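Long-range contact in multiple antibiotic resistance protein MarR (Escherichia coli, PDB 1JGS), which represses the marRAB operon, which is involved in activating antibiotic resistance and oxidative stress genes, by binding the marO operator/promoter site: residues K18-I32 and C105-L117. Residues are numbered along the deposited sequence; the frame is centred on the assembly and turned at random.
Sequences KKDRLLNEYLSPLDI and CHQLVGQDLHQEL
With chi1 at -58°, Y26 sets its CG opposite its own carbonyl carbon, and the ring leans across to helix 105-117 as a knob in the hole formed by V109, D112, L113 and E116. The backbone of D112 puts its CB over one ring face, 3.6 Å from the Y26 ring centroid, a CH-pi contact; chi1 -69° turns only the carboxylate, its plane 81° from the ring. The opposite face lies against the carbonyl oxygen of L22, one turn back. Around the rim, L113 brings CG up in the ring plane and its CD2 comes 3.5 Å from Y26 CE1. Y26 OH ends beside E116 CG and 3.2 Å from D112 O.

L113 CD2 also packs on L22 CB at 3.5 Å. Farther along the same edge, by Y26 CD1, V109 splits its branches: CG1 is pressed tightly against L23 CD1, and CG2 meets L27 CD2 at 3.5 Å. Past the turn, L30 and I32 close on C105 SG more loosely. F37 of helix 34-46 backs L27 and C105; K18 NZ donates a hydrogen bond to L137 O of the second subunit. The axes of segments 18-27 and 105-117 approach to 10.1 Å in a largely apolar helix packing, with D112 and E116 at its border, beside the dimer interface, joining the N-terminal helix to the long helix after the winged helix-turn-helix of the MarR fold.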
ATOM      1  N   LYS A  18       1.610  -9.475  -2.183  1.00 47.08           N
ATOM      2  CA  LYS A  18       2.122 -10.688  -1.564  1.00 47.08           C
ATOM      3  C   LYS A  18       2.839 -10.375  -0.259  1.00 47.08           C
ATOM      4  O   LYS A  18       2.564 -10.984   0.771  1.00 47.08           O
ATOM      5  CB  LYS A  18       3.095 -11.410  -2.504  1.00 49.11           C
ATOM      6  CG  LYS A  18       3.580 -12.737  -1.942  1.00 49.11           C
ATOM      7  CD  LYS A  18       4.803 -13.264  -2.666  1.00 49.11           C
ATOM      8  CE  LYS A  18       5.265 -14.611  -2.095  1.00 49.11           C
ATOM      9  NZ  LYS A  18       4.696 -15.787  -2.825  1.00 49.11           N
ATOM     10  N   LYS A  19       3.760  -9.425  -0.324  1.00 49.08           N
ATOM     11  CA  LYS A  19       4.550  -9.015   0.833  1.00 49.08           C
ATOM     12  C   LYS A  19       3.681  -8.674   2.043  1.00 49.08           C
ATOM     13  O   LYS A  19       4.012  -9.029   3.178  1.00 49.08           O
ATOM     14  CB  LYS A  19       5.427  -7.816   0.453  1.00 88.21           C
ATOM     15  CG  LYS A  19       6.419  -7.374   1.517  1.00 88.21           C
ATOM     16  CD  LYS A  19       5.895  -6.199   2.327  1.00 88.21           C
ATOM     17  CE  LYS A  19       6.970  -5.663   3.265  1.00 88.21           C
ATOM     18  NZ  LYS A  19       6.550  -4.421   3.973  1.00 88.21           N
ATOM     19  N   ASP A  20       2.566  -7.994   1.805  1.00 49.82           N
ATOM     20  CA  ASP A  20       1.698  -7.627   2.910  1.00 49.82           C
ATOM     21  C   ASP A  20       0.954  -8.844   3.420  1.00 49.82           C
ATOM     22  O   ASP A  20       0.778  -9.009   4.631  1.00 49.82           O
ATOM     23  CB  ASP A  20       0.713  -6.529   2.495  1.00 69.22           C
ATOM     24  CG  ASP A  20       1.382  -5.165   2.357  1.00 69.22           C
ATOM     25  OD1 ASP A  20       2.336  -4.880   3.119  1.00 69.22           O
ATOM     26  OD2 ASP A  20       0.942  -4.371   1.496  1.00 69.22           O
ATOM     27  N   ARG A  21       0.534  -9.703   2.494  1.00 55.02           N
ATOM     28  CA  ARG A  21      -0.190 -10.921   2.851  1.00 55.02           C
ATOM     29  C   ARG A  21       0.650 -11.771   3.791  1.00 55.02           C
ATOM     30  O   ARG A  21       0.134 -12.371   4.728  1.00 55.02           O
ATOM     31  CB  ARG A  21      -0.538 -11.736   1.602  1.00107.80           C
ATOM     32  CG  ARG A  21      -1.150 -13.086   1.929  1.00107.80           C
ATOM     33  CD  ARG A  21      -1.508 -13.877   0.689  1.00107.80           C
ATOM     34  NE  ARG A  21      -1.919 -15.234   1.036  1.00107.80           N
ATOM     35  CZ  ARG A  21      -2.277 -16.162   0.153  1.00107.80           C
ATOM     36  NH1 ARG A  21      -2.277 -15.880  -1.144  1.00107.80           N
ATOM     37  NH2 ARG A  21      -2.636 -17.374   0.566  1.00107.80           N
ATOM     38  N   LEU A  22       1.949 -11.822   3.529  1.00 41.40           N
ATOM     39  CA  LEU A  22       2.844 -12.592   4.371  1.00 41.40           C
ATOM     40  C   LEU A  22       2.927 -11.911   5.734  1.00 41.40           C
ATOM     41  O   LEU A  22       2.920 -12.571   6.773  1.00 41.40           O
ATOM     42  CB  LEU A  22       4.236 -12.678   3.731  1.00 54.85           C
ATOM     43  CG  LEU A  22       4.265 -13.375   2.367  1.00 54.85           C
ATOM     44  CD1 LEU A  22       5.696 -13.521   1.878  1.00 54.85           C
ATOM     45  CD2 LEU A  22       3.623 -14.741   2.488  1.00 54.85           C
ATOM     46  N   LEU A  23       2.999 -10.586   5.711  1.00 46.97           N
ATOM     47  CA  LEU A  23       3.076  -9.786   6.922  1.00 46.97           C
ATOM     48  C   LEU A  23       1.883 -10.120   7.825  1.00 46.97           C
ATOM     49  O   LEU A  23       2.065 -10.499   8.985  1.00 46.97           O
ATOM     50  CB  LEU A  23       3.066  -8.305   6.553  1.00 54.42           C
ATOM     51  CG  LEU A  23       3.191  -7.307   7.698  1.00 54.42           C
ATOM     52  CD1 LEU A  23       4.472  -7.578   8.469  1.00 54.42           C
ATOM     53  CD2 LEU A  23       3.176  -5.897   7.144  1.00 54.42           C
ATOM     54  N   ASN A  24       0.663  -9.983   7.297  1.00 36.87           N
ATOM     55  CA  ASN A  24      -0.524 -10.314   8.077  1.00 36.87           C
ATOM     56  C   ASN A  24      -0.394 -11.733   8.643  1.00 36.87           C
ATOM     57  O   ASN A  24      -0.712 -11.974   9.812  1.00 36.87           O
ATOM     58  CB  ASN A  24      -1.804 -10.237   7.227  1.00 52.27           C
ATOM     59  CG  ASN A  24      -2.260  -8.807   6.970  1.00 52.27           C
ATOM     60  OD1 ASN A  24      -1.889  -8.194   5.967  1.00 52.27           O
ATOM     61  ND2 ASN A  24      -3.064  -8.267   7.887  1.00 52.27           N
ATOM     62  N   GLU A  25       0.073 -12.666   7.811  1.00 57.43           N
ATOM     63  CA  GLU A  25       0.231 -14.061   8.236  1.00 57.43           C
ATOM     64  C   GLU A  25       1.226 -14.241   9.379  1.00 57.43           C
ATOM     65  O   GLU A  25       1.037 -15.095  10.241  1.00 57.43           O
ATOM     66  CB  GLU A  25       0.638 -14.947   7.053  1.00 80.57           C
ATOM     67  CG  GLU A  25      -0.534 -15.366   6.169  1.00 80.57           C
ATOM     68  CD  GLU A  25      -0.128 -16.304   5.034  1.00 80.57           C
ATOM     69  OE1 GLU A  25       0.537 -17.327   5.314  1.00 80.57           O
ATOM     70  OE2 GLU A  25      -0.484 -16.021   3.867  1.00 80.57           O
ATOM     71  N   TYR A  26       2.278 -13.431   9.392  1.00 46.41           N
ATOM     72  CA  TYR A  26       3.291 -13.516  10.442  1.00 46.41           C
ATOM     73  C   TYR A  26       2.831 -12.887  11.753  1.00 46.41           C
ATOM     74  O   TYR A  26       3.289 -13.286  12.821  1.00 46.41           O
ATOM     75  CB  TYR A  26       4.574 -12.815  10.006  1.00 77.48           C
ATOM     76  CG  TYR A  26       5.183 -13.346   8.736  1.00 77.48           C
ATOM     77  CD1 TYR A  26       5.807 -12.481   7.838  1.00 77.48           C
ATOM     78  CD2 TYR A  26       5.163 -14.708   8.441  1.00 77.48           C
ATOM     79  CE1 TYR A  26       6.397 -12.952   6.675  1.00 77.48           C
ATOM     80  CE2 TYR A  26       5.753 -15.197   7.280  1.00 77.48           C
ATOM     81  CZ  TYR A  26       6.369 -14.310   6.401  1.00 77.48           C
ATOM     82  OH  TYR A  26       6.964 -14.772   5.251  1.00 77.48           O
ATOM     83  N   LEU A  27       1.942 -11.897  11.671  1.00 41.53           N
ATOM     84  CA  LEU A  27       1.445 -11.210  12.870  1.00 41.53           C
ATOM     85  C   LEU A  27       0.133 -11.791  13.400  1.00 41.53           C
ATOM     86  O   LEU A  27      -0.345 -11.400  14.466  1.00 41.53           O
ATOM     87  CB  LEU A  27       1.247  -9.717  12.583  1.00 35.85           C
ATOM     88  CG  LEU A  27       2.452  -8.958  12.030  1.00 35.85           C
ATOM     89  CD1 LEU A  27       2.131  -7.476  11.989  1.00 35.85           C
ATOM     90  CD2 LEU A  27       3.664  -9.204  12.905  1.00 35.85           C
ATOM     91  N   SER A  28      -0.430 -12.725  12.638  1.00 49.29           N
ATOM     92  CA  SER A  28      -1.681 -13.383  12.975  1.00 49.29           C
ATOM     93  C   SER A  28      -1.730 -13.959  14.389  1.00 49.29           C
ATOM     94  O   SER A  28      -2.759 -13.875  15.056  1.00 49.29           O
ATOM     95  CB  SER A  28      -1.967 -14.491  11.956  1.00 54.11           C
ATOM     96  OG  SER A  28      -3.220 -15.103  12.191  1.00 54.11           O
ATOM     97  N   PRO A  29      -0.633 -14.573  14.861  1.00 36.68           N
ATOM     98  CA  PRO A  29      -0.640 -15.143  16.218  1.00 36.68           C
ATOM     99  C   PRO A  29      -0.354 -14.118  17.326  1.00 36.68           C
ATOM    100  O   PRO A  29      -0.564 -14.401  18.514  1.00 36.68           O
ATOM    101  CB  PRO A  29       0.467 -16.210  16.168  1.00 44.90           C
ATOM    102  CG  PRO A  29       0.704 -16.441  14.699  1.00 44.90           C
ATOM    103  CD  PRO A  29       0.522 -15.074  14.098  1.00 44.90           C
ATOM    104  N   LEU A  30       0.153 -12.951  16.937  1.00 37.76           N
ATOM    105  CA  LEU A  30       0.498 -11.898  17.891  1.00 37.76           C
ATOM    106  C   LEU A  30      -0.668 -10.929  18.118  1.00 37.76           C
ATOM    107  O   LEU A  30      -1.495 -10.701  17.226  1.00 37.76           O
ATOM    108  CB  LEU A  30       1.727 -11.126  17.394  1.00 41.54           C
ATOM    109  CG  LEU A  30       2.957 -11.928  16.943  1.00 41.54           C
ATOM    110  CD1 LEU A  30       4.088 -10.971  16.527  1.00 41.54           C
ATOM    111  CD2 LEU A  30       3.426 -12.832  18.074  1.00 41.54           C
ATOM    112  N   ASP A  31      -0.714 -10.345  19.311  1.00 31.59           N
ATOM    113  CA  ASP A  31      -1.783  -9.421  19.681  1.00 31.59           C
ATOM    114  C   ASP A  31      -1.517  -8.029  19.085  1.00 31.59           C
ATOM    115  O   ASP A  31      -1.348  -7.034  19.796  1.00 31.59           O
ATOM    116  CB  ASP A  31      -1.867  -9.367  21.208  1.00 32.69           C
ATOM    117  CG  ASP A  31      -3.143  -8.718  21.711  1.00 32.69           C
ATOM    118  OD1 ASP A  31      -3.196  -8.389  22.913  1.00 32.69           O
ATOM    119  OD2 ASP A  31      -4.089  -8.534  20.932  1.00 32.69           O
ATOM    120  N   ILE A  32      -1.469  -7.971  17.764  1.00 37.25           N
ATOM    121  CA  ILE A  32      -1.233  -6.715  17.072  1.00 37.25           C
ATOM    122  C   ILE A  32      -1.596  -6.885  15.616  1.00 37.25           C
ATOM    123  O   ILE A  32      -1.428  -7.974  15.061  1.00 37.25           O
ATOM    124  CB  ILE A  32       0.241  -6.307  17.140  1.00 29.59           C
ATOM    125  CG1 ILE A  32       0.413  -4.918  16.514  1.00 29.59           C
ATOM    126  CG2 ILE A  32       1.105  -7.370  16.421  1.00 29.59           C
ATOM    127  CD1 ILE A  32       1.784  -4.334  16.679  1.00 29.59           C
ATOM    128  N   CYS A 105       8.792  -7.175  16.644  1.00 60.37           N
ATOM    129  CA  CYS A 105       8.076  -7.439  15.402  1.00 60.37           C
ATOM    130  C   CYS A 105       8.924  -7.204  14.165  1.00 60.37           C
ATOM    131  O   CYS A 105       8.991  -8.061  13.281  1.00 60.37           O
ATOM    132  CB  CYS A 105       6.831  -6.554  15.300  1.00 52.09           C
ATOM    133  SG  CYS A 105       5.477  -6.932  16.428  1.00 52.09           S
ATOM    134  N   HIS A 106       9.553  -6.035  14.095  1.00 61.76           N
ATOM    135  CA  HIS A 106      10.381  -5.675  12.946  1.00 61.76           C
ATOM    136  C   HIS A 106      11.450  -6.722  12.651  1.00 61.76           C
ATOM    137  O   HIS A 106      11.729  -7.033  11.489  1.00 61.76           O
ATOM    138  CB  HIS A 106      11.034  -4.315  13.183  1.00 68.17           C
ATOM    139  CG  HIS A 106      11.715  -3.754  11.975  1.00 68.17           C
ATOM    140  ND1 HIS A 106      12.907  -4.251  11.490  1.00 68.17           N
ATOM    141  CD2 HIS A 106      11.369  -2.739  11.148  1.00 68.17           C
ATOM    142  CE1 HIS A 106      13.265  -3.566  10.420  1.00 68.17           C
ATOM    143  NE2 HIS A 106      12.348  -2.643  10.191  1.00 68.17           N
ATOM    144  N   GLN A 107      12.033  -7.273  13.709  1.00 60.30           N
ATOM    145  CA  GLN A 107      13.062  -8.287  13.564  1.00 60.30           C
ATOM    146  C   GLN A 107      12.504  -9.610  13.071  1.00 60.30           C
ATOM    147  O   GLN A 107      13.045 -10.198  12.138  1.00 60.30           O
ATOM    148  CB  GLN A 107      13.792  -8.502  14.890  1.00102.85           C
ATOM    149  CG  GLN A 107      14.526  -7.272  15.385  1.00102.85           C
ATOM    150  CD  GLN A 107      15.395  -7.563  16.588  1.00102.85           C
ATOM    151  OE1 GLN A 107      14.935  -8.140  17.571  1.00102.85           O
ATOM    152  NE2 GLN A 107      16.658  -7.157  16.518  1.00102.85           N
ATOM    153  N   LEU A 108      11.423 -10.078  13.689  1.00 64.71           N
ATOM    154  CA  LEU A 108      10.817 -11.353  13.303  1.00 64.71           C
ATOM    155  C   LEU A 108      10.286 -11.346  11.868  1.00 64.71           C
ATOM    156  O   LEU A 108      10.690 -12.163  11.045  1.00 64.71           O
ATOM    157  CB  LEU A 108       9.686 -11.720  14.270  1.00 66.45           C
ATOM    158  CG  LEU A 108      10.025 -11.606  15.762  1.00 66.45           C
ATOM    159  CD1 LEU A 108       8.907 -12.256  16.590  1.00 66.45           C
ATOM    160  CD2 LEU A 108      11.374 -12.265  16.051  1.00 66.45           C
ATOM    161  N   VAL A 109       9.377 -10.429  11.568  1.00115.02           N
ATOM    162  CA  VAL A 109       8.821 -10.355  10.227  1.00115.02           C
ATOM    163  C   VAL A 109       9.929 -10.171   9.196  1.00115.02           C
ATOM    164  O   VAL A 109       9.897 -10.775   8.122  1.00115.02           O
ATOM    165  CB  VAL A 109       7.804  -9.203  10.114  1.00 64.88           C
ATOM    166  CG1 VAL A 109       7.419  -8.981   8.656  1.00 64.88           C
ATOM    167  CG2 VAL A 109       6.571  -9.529  10.951  1.00 64.88           C
ATOM    168  N   GLY A 110      10.912  -9.339   9.528  1.00119.74           N
ATOM    169  CA  GLY A 110      12.014  -9.103   8.615  1.00119.74           C
ATOM    170  C   GLY A 110      12.812 -10.367   8.350  1.00119.74           C
ATOM    171  O   GLY A 110      13.455 -10.490   7.310  1.00119.74           O
ATOM    172  N   GLN A 111      12.765 -11.307   9.289  1.00 73.12           N
ATOM    173  CA  GLN A 111      13.491 -12.572   9.164  1.00 73.12           C
ATOM    174  C   GLN A 111      12.698 -13.653   8.428  1.00 73.12           C
ATOM    175  O   GLN A 111      13.283 -14.602   7.908  1.00 73.12           O
ATOM    176  CB  GLN A 111      13.886 -13.090  10.549  1.00 96.60           C
ATOM    177  CG  GLN A 111      14.909 -12.228  11.266  1.00 96.60           C
ATOM    178  CD  GLN A 111      15.091 -12.614  12.726  1.00 96.60           C
ATOM    179  OE1 GLN A 111      15.902 -12.022  13.440  1.00 96.60           O
ATOM    180  NE2 GLN A 111      14.331 -13.607  13.177  1.00 96.60           N
ATOM    181  N   ASP A 112      11.375 -13.514   8.394  1.00 69.89           N
ATOM    182  CA  ASP A 112      10.520 -14.485   7.715  1.00 69.89           C
ATOM    183  C   ASP A 112      10.257 -14.085   6.272  1.00 69.89           C
ATOM    184  O   ASP A 112      10.154 -14.941   5.393  1.00 69.89           O
ATOM    185  CB  ASP A 112       9.179 -14.630   8.436  1.00 86.01           C
ATOM    186  CG  ASP A 112       9.307 -15.303   9.783  1.00 86.01           C
ATOM    187  OD1 ASP A 112       8.259 -15.546  10.416  1.00 86.01           O
ATOM    188  OD2 ASP A 112      10.446 -15.589  10.211  1.00 86.01           O
ATOM    189  N   LEU A 113      10.132 -12.783   6.038  1.00 80.62           N
ATOM    190  CA  LEU A 113       9.883 -12.276   4.696  1.00 80.62           C
ATOM    191  C   LEU A 113      11.081 -12.547   3.808  1.00 80.62           C
ATOM    192  O   LEU A 113      10.956 -13.155   2.748  1.00 80.62           O
ATOM    193  CB  LEU A 113       9.611 -10.770   4.730  1.00 80.69           C
ATOM    194  CG  LEU A 113       8.209 -10.307   5.121  1.00 80.69           C
ATOM    195  CD1 LEU A 113       8.183  -8.784   5.232  1.00 80.69           C
ATOM    196  CD2 LEU A 113       7.210 -10.780   4.076  1.00 80.69           C
ATOM    197  N   HIS A 114      12.244 -12.090   4.253  1.00 76.91           N
ATOM    198  CA  HIS A 114      13.472 -12.276   3.501  1.00 76.91           C
ATOM    199  C   HIS A 114      13.509 -13.695   2.964  1.00 76.91           C
ATOM    200  O   HIS A 114      13.726 -13.911   1.772  1.00 76.91           O
ATOM    201  CB  HIS A 114      14.685 -12.035   4.401  1.00119.42           C
ATOM    202  CG  HIS A 114      15.986 -11.988   3.661  1.00119.42           C
ATOM    203  ND1 HIS A 114      16.403 -13.000   2.823  1.00119.42           N
ATOM    204  CD2 HIS A 114      16.967 -11.055   3.642  1.00119.42           C
ATOM    205  CE1 HIS A 114      17.585 -12.691   2.320  1.00119.42           C
ATOM    206  NE2 HIS A 114      17.949 -11.517   2.801  1.00119.42           N
ATOM    207  N   GLN A 115      13.285 -14.661   3.851  1.00 79.07           N
ATOM    208  CA  GLN A 115      13.293 -16.068   3.472  1.00 79.07           C
ATOM    209  C   GLN A 115      12.198 -16.361   2.456  1.00 79.07           C
ATOM    210  O   GLN A 115      12.482 -16.745   1.323  1.00 79.07           O
ATOM    211  CB  GLN A 115      13.089 -16.951   4.702  1.00 96.87           C
ATOM    212  CG  GLN A 115      14.055 -16.663   5.835  1.00 96.87           C
ATOM    213  CD  GLN A 115      15.506 -16.724   5.398  1.00 96.87           C
ATOM    214  OE1 GLN A 115      15.961 -17.735   4.859  1.00 96.87           O
ATOM    215  NE2 GLN A 115      16.245 -15.643   5.632  1.00 96.87           N
ATOM    216  N   GLU A 116      10.947 -16.173   2.862  1.00 53.54           N
ATOM    217  CA  GLU A 116       9.816 -16.440   1.980  1.00 53.54           C
ATOM    218  C   GLU A 116       9.899 -15.782   0.612  1.00 53.54           C
ATOM    219  O   GLU A 116       9.634 -16.431  -0.403  1.00 53.54           O
ATOM    220  CB  GLU A 116       8.504 -16.039   2.655  1.00 88.00           C
ATOM    221  CG  GLU A 116       7.970 -17.072   3.633  1.00 88.00           C
ATOM    222  CD  GLU A 116       7.924 -18.461   3.031  1.00 88.00           C
ATOM    223  OE1 GLU A 116       8.960 -19.159   3.070  1.00 88.00           O
ATOM    224  OE2 GLU A 116       6.856 -18.847   2.507  1.00 88.00           O
ATOM    225  N   LEU A 117      10.259 -14.502   0.581  1.00 72.38           N
ATOM    226  CA  LEU A 117      10.369 -13.763  -0.675  1.00 72.38           C
ATOM    227  C   LEU A 117      11.508 -14.289  -1.533  1.00 72.38           C
ATOM    228  O   LEU A 117      11.403 -14.374  -2.760  1.00 72.38           O
ATOM    229  CB  LEU A 117      10.619 -12.274  -0.404  1.00 59.40           C
ATOM    230  CG  LEU A 117       9.530 -11.455   0.284  1.00 59.40           C
ATOM    231  CD1 LEU A 117      10.015 -10.026   0.495  1.00 59.40           C
ATOM    232  CD2 LEU A 117       8.273 -11.484  -0.574  1.00 59.40           C
TER